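Local atomic coordinates of transcriptional regulator, TetR family (Vibrio parahaemolyticus, PDB entry 3HE0), a protein that probably binds regulatory DNA through an N-terminal helix-turn-helix domain and controls transcription as a TetR-type regulator. Residues Q22-E26 against S27-G31; L58-E61 against V62-V66. One frame throughout, in Å; residues are numbered along the deposited sequence.

Both contacts are local, one at the C-terminal end of helix 13-27 and one along helix 55-74, and their centres lie about 12 Å apart on the same side of the chain's centre. They meet through apolar side chains: Ile24 CD1 of contact 1 packs on Val62 CG1 of contact 2 at 3.6 Å, and Phe29 CD1 rests 3.9 Å from Leu59 CD2. The aromatic ring also touches the aliphatic part of Arg63. In this way helix 13-27 and the turn after it are fastened to the helix that follows the predicted helix-turn-helix, residues 33-52. One sulfate sits at the Gly28-Gln30 turn and another about 3 Å from the Asn65 side chain, both probably from the crystallisation liquor.

Contact 1 of 2, residues Q22-E26 against S27-G31. With SO4 (sulfate ion), chain D.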
ATOM      1  N   GLN A  22       6.191  17.819   5.964  1.00 26.21           N
ATOM      2  CA  GLN A  22       6.769  17.276   7.201  1.00 26.14           C
ATOM      3  C   GLN A  22       5.679  17.010   8.250  1.00 26.90           C
ATOM      4  O   GLN A  22       5.643  15.924   8.862  1.00 26.40           O
ATOM      5  CB  GLN A  22       7.861  18.202   7.760  1.00 25.32           C
ATOM      6  CG  GLN A  22       8.531  17.661   8.997  1.00 24.82           C
ATOM      7  CD  GLN A  22       9.282  16.376   8.746  1.00 25.29           C
ATOM      8  OE1 GLN A  22       9.876  16.179   7.675  1.00 25.01           O
ATOM      9  NE2 GLN A  22       9.247  15.478   9.719  1.00 23.21           N
ATOM     10  N   LEU A  23       4.795  17.988   8.445  1.00 28.11           N
ATOM     11  CA  LEU A  23       3.713  17.873   9.432  1.00 29.39           C
ATOM     12  C   LEU A  23       2.722  16.763   9.049  1.00 30.59           C
ATOM     13  O   LEU A  23       2.271  15.999   9.913  1.00 30.53           O
ATOM     14  CB  LEU A  23       2.977  19.215   9.612  1.00 29.20           C
ATOM     15  CG  LEU A  23       3.685  20.344  10.381  1.00 29.90           C
ATOM     16  CD1 LEU A  23       2.777  21.567  10.582  1.00 28.43           C
ATOM     17  CD2 LEU A  23       4.229  19.895  11.734  1.00 27.57           C
ATOM     18  N   ILE A  24       2.408  16.666   7.756  1.00 31.62           N
ATOM     19  CA  ILE A  24       1.518  15.616   7.262  1.00 32.91           C
ATOM     20  C   ILE A  24       2.187  14.239   7.387  1.00 34.49           C
ATOM     21  O   ILE A  24       1.554  13.278   7.842  1.00 34.57           O
ATOM     22  CB  ILE A  24       1.090  15.882   5.804  1.00 33.03           C
ATOM     23  CG1 ILE A  24       0.186  17.119   5.745  1.00 33.20           C
ATOM     24  CG2 ILE A  24       0.359  14.671   5.199  1.00 32.89           C
ATOM     25  CD1 ILE A  24       0.090  17.725   4.371  1.00 33.06           C
ATOM     26  N   ALA A  25       3.458  14.132   6.995  1.00 35.56           N
ATOM     27  CA  ALA A  25       4.180  12.874   7.210  1.00 36.69           C
ATOM     28  C   ALA A  25       4.056  12.517   8.672  1.00 37.19           C
ATOM     29  O   ALA A  25       3.699  11.397   8.993  1.00 37.29           O
ATOM     30  CB  ALA A  25       5.659  12.959   6.793  1.00 36.58           C
ATOM     31  N   GLU A  26       4.291  13.485   9.550  1.00 38.35           N
ATOM     32  CA  GLU A  26       4.302  13.217  10.989  1.00 39.22           C
ATOM     33  C   GLU A  26       2.957  12.775  11.499  1.00 40.49           C
ATOM     34  O   GLU A  26       2.838  11.707  12.096  1.00 41.10           O
ATOM     35  CB  GLU A  26       4.691  14.457  11.790  1.00 39.15           C
ATOM     36  CG  GLU A  26       6.168  14.654  11.918  1.00 38.85           C
ATOM     37  CD  GLU A  26       6.546  16.015  12.450  1.00 38.24           C
ATOM     38  OE1 GLU A  26       5.688  16.744  12.999  1.00 38.33           O
ATOM     39  OE2 GLU A  26       7.728  16.356  12.302  1.00 39.58           O
ATOM     40  N   SER A  27       1.952  13.615  11.277  1.00 41.86           N
ATOM     41  CA  SER A  27       0.656  13.468  11.943  1.00 42.65           C
ATOM     42  C   SER A  27      -0.559  13.665  11.002  1.00 43.28           C
ATOM     43  O   SER A  27      -1.649  14.036  11.444  1.00 43.62           O
ATOM     44  CB  SER A  27       0.606  14.378  13.185  1.00 42.77           C
ATOM     45  OG  SER A  27       1.409  15.542  13.023  1.00 43.53           O
ATOM     46  N   GLY A  28      -0.360  13.396   9.710  1.00 43.97           N
ATOM     47  CA  GLY A  28      -1.462  13.306   8.730  1.00 44.38           C
ATOM     48  C   GLY A  28      -2.182  14.568   8.240  1.00 44.50           C
ATOM     49  O   GLY A  28      -2.065  15.655   8.836  1.00 44.34           O
ATOM     50  N   PHE A  29      -2.954  14.382   7.160  1.00 44.47           N
ATOM     51  CA  PHE A  29      -3.740  15.449   6.501  1.00 44.52           C
ATOM     52  C   PHE A  29      -4.724  16.197   7.421  1.00 44.89           C
ATOM     53  O   PHE A  29      -4.674  17.431   7.515  1.00 45.08           O
ATOM     54  CB  PHE A  29      -4.502  14.881   5.284  1.00 44.09           C
ATOM     55  CG  PHE A  29      -3.616  14.535   4.110  1.00 42.96           C
ATOM     56  CD1 PHE A  29      -3.329  15.485   3.126  1.00 42.12           C
ATOM     57  CD2 PHE A  29      -3.073  13.269   3.972  1.00 41.72           C
ATOM     58  CE1 PHE A  29      -2.504  15.172   2.041  1.00 41.09           C
ATOM     59  CE2 PHE A  29      -2.245  12.957   2.876  1.00 40.51           C
ATOM     60  CZ  PHE A  29      -1.964  13.912   1.922  1.00 40.12           C
ATOM     61  N   GLN A  30      -5.606  15.463   8.095  1.00 45.33           N
ATOM     62  CA  GLN A  30      -6.659  16.082   8.937  1.00 45.77           C
ATOM     63  C   GLN A  30      -6.104  16.877  10.139  1.00 45.71           C
ATOM     64  O   GLN A  30      -6.743  17.812  10.641  1.00 45.26           O
ATOM     65  CB  GLN A  30      -7.639  15.010   9.460  1.00 45.95           C
ATOM     66  CG  GLN A  30      -8.483  14.318   8.390  1.00 45.92           C
ATOM     67  CD  GLN A  30      -9.294  13.154   8.953  1.00 46.17           C
ATOM     68  OE1 GLN A  30     -10.125  13.332   9.846  1.00 46.03           O
ATOM     69  NE2 GLN A  30      -9.052  11.957   8.431  1.00 45.47           N
ATOM     70  N   GLY A  31      -4.923  16.479  10.605  1.00 45.73           N
ATOM     71  CA  GLY A  31      -4.301  17.121  11.753  1.00 45.55           C
ATOM     72  C   GLY A  31      -3.788  18.520  11.481  1.00 45.17           C
ATOM     73  O   GLY A  31      -3.654  19.307  12.413  1.00 45.58           O
TER
HETATM   74  S   SO4 D 194      -5.190  11.567   7.781  1.00121.63           S
HETATM   75  O1  SO4 D 194      -6.000  12.361   6.865  1.00121.89           O
HETATM   76  O2  SO4 D 194      -4.561  12.465   8.744  1.00121.46           O
HETATM   77  O3  SO4 D 194      -4.199  10.813   7.004  1.00120.66           O
HETATM   78  O4  SO4 D 194      -6.056  10.669   8.540  1.00121.62           O
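Ile24 and Phe29 meet across the C-terminal end of helix 13-27, the first helix of the TetR-type DNA-binding domain, where the chain turns toward the helix-turn-helix. At CB of Ile24 the side chain forks: with CG1 beside the backbone N (chi1 -68°), the branch opposite that N, CG2, is directed over the centre of the Phe29 ring in a CH-pi contact, 3.9 Å from the centroid and 10° off the ring normal. CG1 passes 4.1 Å from Gly28 O, and its CD1 tip reaches helix 55-74. Ile106 also packs against both Ile24 and Phe29. The helix closes with two backbone bonds, Ser27 N to Leu23 O at 2.8 Å and Gly28 N to Ile24 O at 2.7 Å; Ser27 OG is a second donor to Leu23 O. Gly28 leaves the helix with positive phi, its CA 3.2 Å from sulfate O2. One turn back, Gln22 NE2 gives a nearly straight hydrogen bond (173°) to Glu26 OE2, reaching that oxygen on its anti side at 3.1 Å. Arg109 from each subunit joins the sulfate, whose O2 accepts from Gln30 N at 3.2 Å.

Contact 2 of 2, residues L58-E61 against V62-V66; sequences LLEE and VRLNV
Glu60 and Arg63 form an i to i+3 salt bridge on helix 55-74, the long helix that follows the helix-turn-helix of this TetR-type fold. Arg63 NH1 reaches Glu60 OE1 at 2.9 Å with a bent N-H...O angle of 133°, approaching from the anti side and 33° out of the carboxylate plane. Glu60 has CG anti to its backbone N and a bend at chi2 (59°), which brings the carboxylate back beside the helix; its OE2 is bound by Thr123. Glu61 turns instead to Arg13, its salt-bridge partner. The apolar contact is Leu58 CD1 against Val62 CG2, at 4.4 Å. Aliphatic carbons also lie beside charged groups: Leu59 CB is 3.9 Å from Arg63 NH2, with the carbonyl carbon of Leu59 over one guanidinium face, and Leu64 CG is 3.9 Å from Glu60 OE2. Leu64 also packs on Leu126 of helix 117-129, and Val62 faces helix 13-27, so neighbouring residues of one turn serve different helices. The backbone repeats the i to i+4 pattern four times across the two segments: Val62 N to Leu58 O, Arg63 N to Leu59 O, Leu64 N to Glu60 O at 3.0 Å, and Asn65 N to Glu61 O at 2.9 Å.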
ATOM      1  N   LEU A  58      -4.214  24.002  -0.094  1.00 23.95           N
ATOM      2  CA  LEU A  58      -2.875  23.582   0.349  1.00 25.23           C
ATOM      3  C   LEU A  58      -2.724  22.061   0.285  1.00 25.15           C
ATOM      4  O   LEU A  58      -1.746  21.573  -0.234  1.00 24.68           O
ATOM      5  CB  LEU A  58      -2.579  24.076   1.757  1.00 24.67           C
ATOM      6  CG  LEU A  58      -1.277  23.631   2.409  1.00 27.87           C
ATOM      7  CD1 LEU A  58      -0.046  24.099   1.621  1.00 26.00           C
ATOM      8  CD2 LEU A  58      -1.297  24.211   3.827  1.00 29.76           C
ATOM      9  N   LEU A  59      -3.706  21.319   0.790  1.00 26.52           N
ATOM     10  CA  LEU A  59      -3.607  19.838   0.783  1.00 27.14           C
ATOM     11  C   LEU A  59      -3.456  19.288  -0.635  1.00 27.02           C
ATOM     12  O   LEU A  59      -2.632  18.401  -0.883  1.00 27.64           O
ATOM     13  CB  LEU A  59      -4.795  19.177   1.541  1.00 27.38           C
ATOM     14  CG  LEU A  59      -4.857  19.579   3.038  1.00 29.54           C
ATOM     15  CD1 LEU A  59      -5.984  18.947   3.857  1.00 29.83           C
ATOM     16  CD2 LEU A  59      -3.534  19.296   3.730  1.00 31.98           C
ATOM     17  N   GLU A  60      -4.209  19.835  -1.578  1.00 27.12           N
ATOM     18  CA  GLU A  60      -4.128  19.369  -2.962  1.00 27.57           C
ATOM     19  C   GLU A  60      -2.752  19.610  -3.545  1.00 26.96           C
ATOM     20  O   GLU A  60      -2.242  18.794  -4.326  1.00 26.32           O
ATOM     21  CB  GLU A  60      -5.189  20.061  -3.829  1.00 28.05           C
ATOM     22  CG  GLU A  60      -5.222  19.573  -5.276  1.00 31.88           C
ATOM     23  CD  GLU A  60      -5.506  18.039  -5.411  1.00 38.79           C
ATOM     24  OE1 GLU A  60      -6.162  17.414  -4.517  1.00 39.33           O
ATOM     25  OE2 GLU A  60      -5.037  17.457  -6.426  1.00 43.77           O
ATOM     26  N   GLU A  61      -2.161  20.744  -3.177  1.00 26.35           N
ATOM     27  CA  GLU A  61      -0.854  21.113  -3.687  1.00 26.85           C
ATOM     28  C   GLU A  61       0.165  20.214  -3.048  1.00 25.72           C
ATOM     29  O   GLU A  61       1.159  19.883  -3.666  1.00 25.76           O
ATOM     30  CB  GLU A  61      -0.507  22.577  -3.364  1.00 27.61           C
ATOM     31  CG  GLU A  61      -1.358  23.581  -4.090  1.00 32.09           C
ATOM     32  CD  GLU A  61      -1.285  23.357  -5.590  1.00 38.88           C
ATOM     33  OE1 GLU A  61      -0.146  23.266  -6.111  1.00 44.05           O
ATOM     34  OE2 GLU A  61      -2.351  23.205  -6.242  1.00 43.66           O
ATOM     35  N   VAL A  62      -0.063  19.830  -1.808  1.00 25.18           N
ATOM     36  CA  VAL A  62       0.814  18.858  -1.170  1.00 25.68           C
ATOM     37  C   VAL A  62       0.781  17.516  -1.952  1.00 25.98           C
ATOM     38  O   VAL A  62       1.816  17.007  -2.366  1.00 24.37           O
ATOM     39  CB  VAL A  62       0.475  18.686   0.346  1.00 25.61           C
ATOM     40  CG1 VAL A  62       1.023  17.379   0.893  1.00 25.31           C
ATOM     41  CG2 VAL A  62       1.028  19.873   1.143  1.00 24.96           C
ATOM     42  N   ARG A  63      -0.412  16.987  -2.203  1.00 27.44           N
ATOM     43  CA  ARG A  63      -0.514  15.710  -2.958  1.00 28.60           C
ATOM     44  C   ARG A  63       0.232  15.808  -4.269  1.00 28.30           C
ATOM     45  O   ARG A  63       0.982  14.893  -4.628  1.00 27.85           O
ATOM     46  CB  ARG A  63      -1.956  15.310  -3.241  1.00 29.14           C
ATOM     47  CG  ARG A  63      -2.785  15.056  -1.990  1.00 31.93           C
ATOM     48  CD  ARG A  63      -4.244  14.735  -2.331  1.00 35.44           C
ATOM     49  NE  ARG A  63      -5.073  14.854  -1.128  1.00 38.00           N
ATOM     50  CZ  ARG A  63      -5.881  15.881  -0.836  1.00 39.89           C
ATOM     51  NH1 ARG A  63      -6.059  16.913  -1.679  1.00 39.99           N
ATOM     52  NH2 ARG A  63      -6.544  15.867   0.317  1.00 40.47           N
ATOM     53  N   LEU A  64       0.046  16.918  -4.989  1.00 28.10           N
ATOM     54  CA  LEU A  64       0.646  17.016  -6.326  1.00 28.26           C
ATOM     55  C   LEU A  64       2.138  17.118  -6.203  1.00 28.52           C
ATOM     56  O   LEU A  64       2.871  16.555  -7.038  1.00 29.56           O
ATOM     57  CB  LEU A  64       0.106  18.202  -7.137  1.00 28.29           C
ATOM     58  CG  LEU A  64      -1.374  18.063  -7.525  1.00 29.54           C
ATOM     59  CD1 LEU A  64      -1.926  19.317  -8.214  1.00 27.25           C
ATOM     60  CD2 LEU A  64      -1.594  16.778  -8.361  1.00 27.63           C
ATOM     61  N   ASN A  65       2.599  17.834  -5.171  1.00 27.62           N
ATOM     62  CA  ASN A  65       4.023  18.026  -4.997  1.00 27.53           C
ATOM     63  C   ASN A  65       4.717  16.691  -4.592  1.00 27.23           C
ATOM     64  O   ASN A  65       5.814  16.365  -5.109  1.00 25.55           O
ATOM     65  CB  ASN A  65       4.311  19.140  -3.956  1.00 27.59           C
ATOM     66  CG  ASN A  65       5.804  19.308  -3.676  1.00 26.26           C
ATOM     67  OD1 ASN A  65       6.554  19.728  -4.544  1.00 30.67           O
ATOM     68  ND2 ASN A  65       6.228  18.999  -2.475  1.00 24.65           N
ATOM     69  N   VAL A  66       4.074  15.941  -3.687  1.00 26.93           N
ATOM     70  CA  VAL A  66       4.580  14.602  -3.300  1.00 28.28           C
ATOM     71  C   VAL A  66       4.653  13.630  -4.520  1.00 28.97           C
ATOM     72  O   VAL A  66       5.676  13.008  -4.795  1.00 30.21           O
ATOM     73  CB  VAL A  66       3.731  14.004  -2.176  1.00 28.48           C
ATOM     74  CG1 VAL A  66       3.981  12.476  -2.065  1.00 28.18           C
ATOM     75  CG2 VAL A  66       4.030  14.733  -0.846  1.00 26.34           C
TER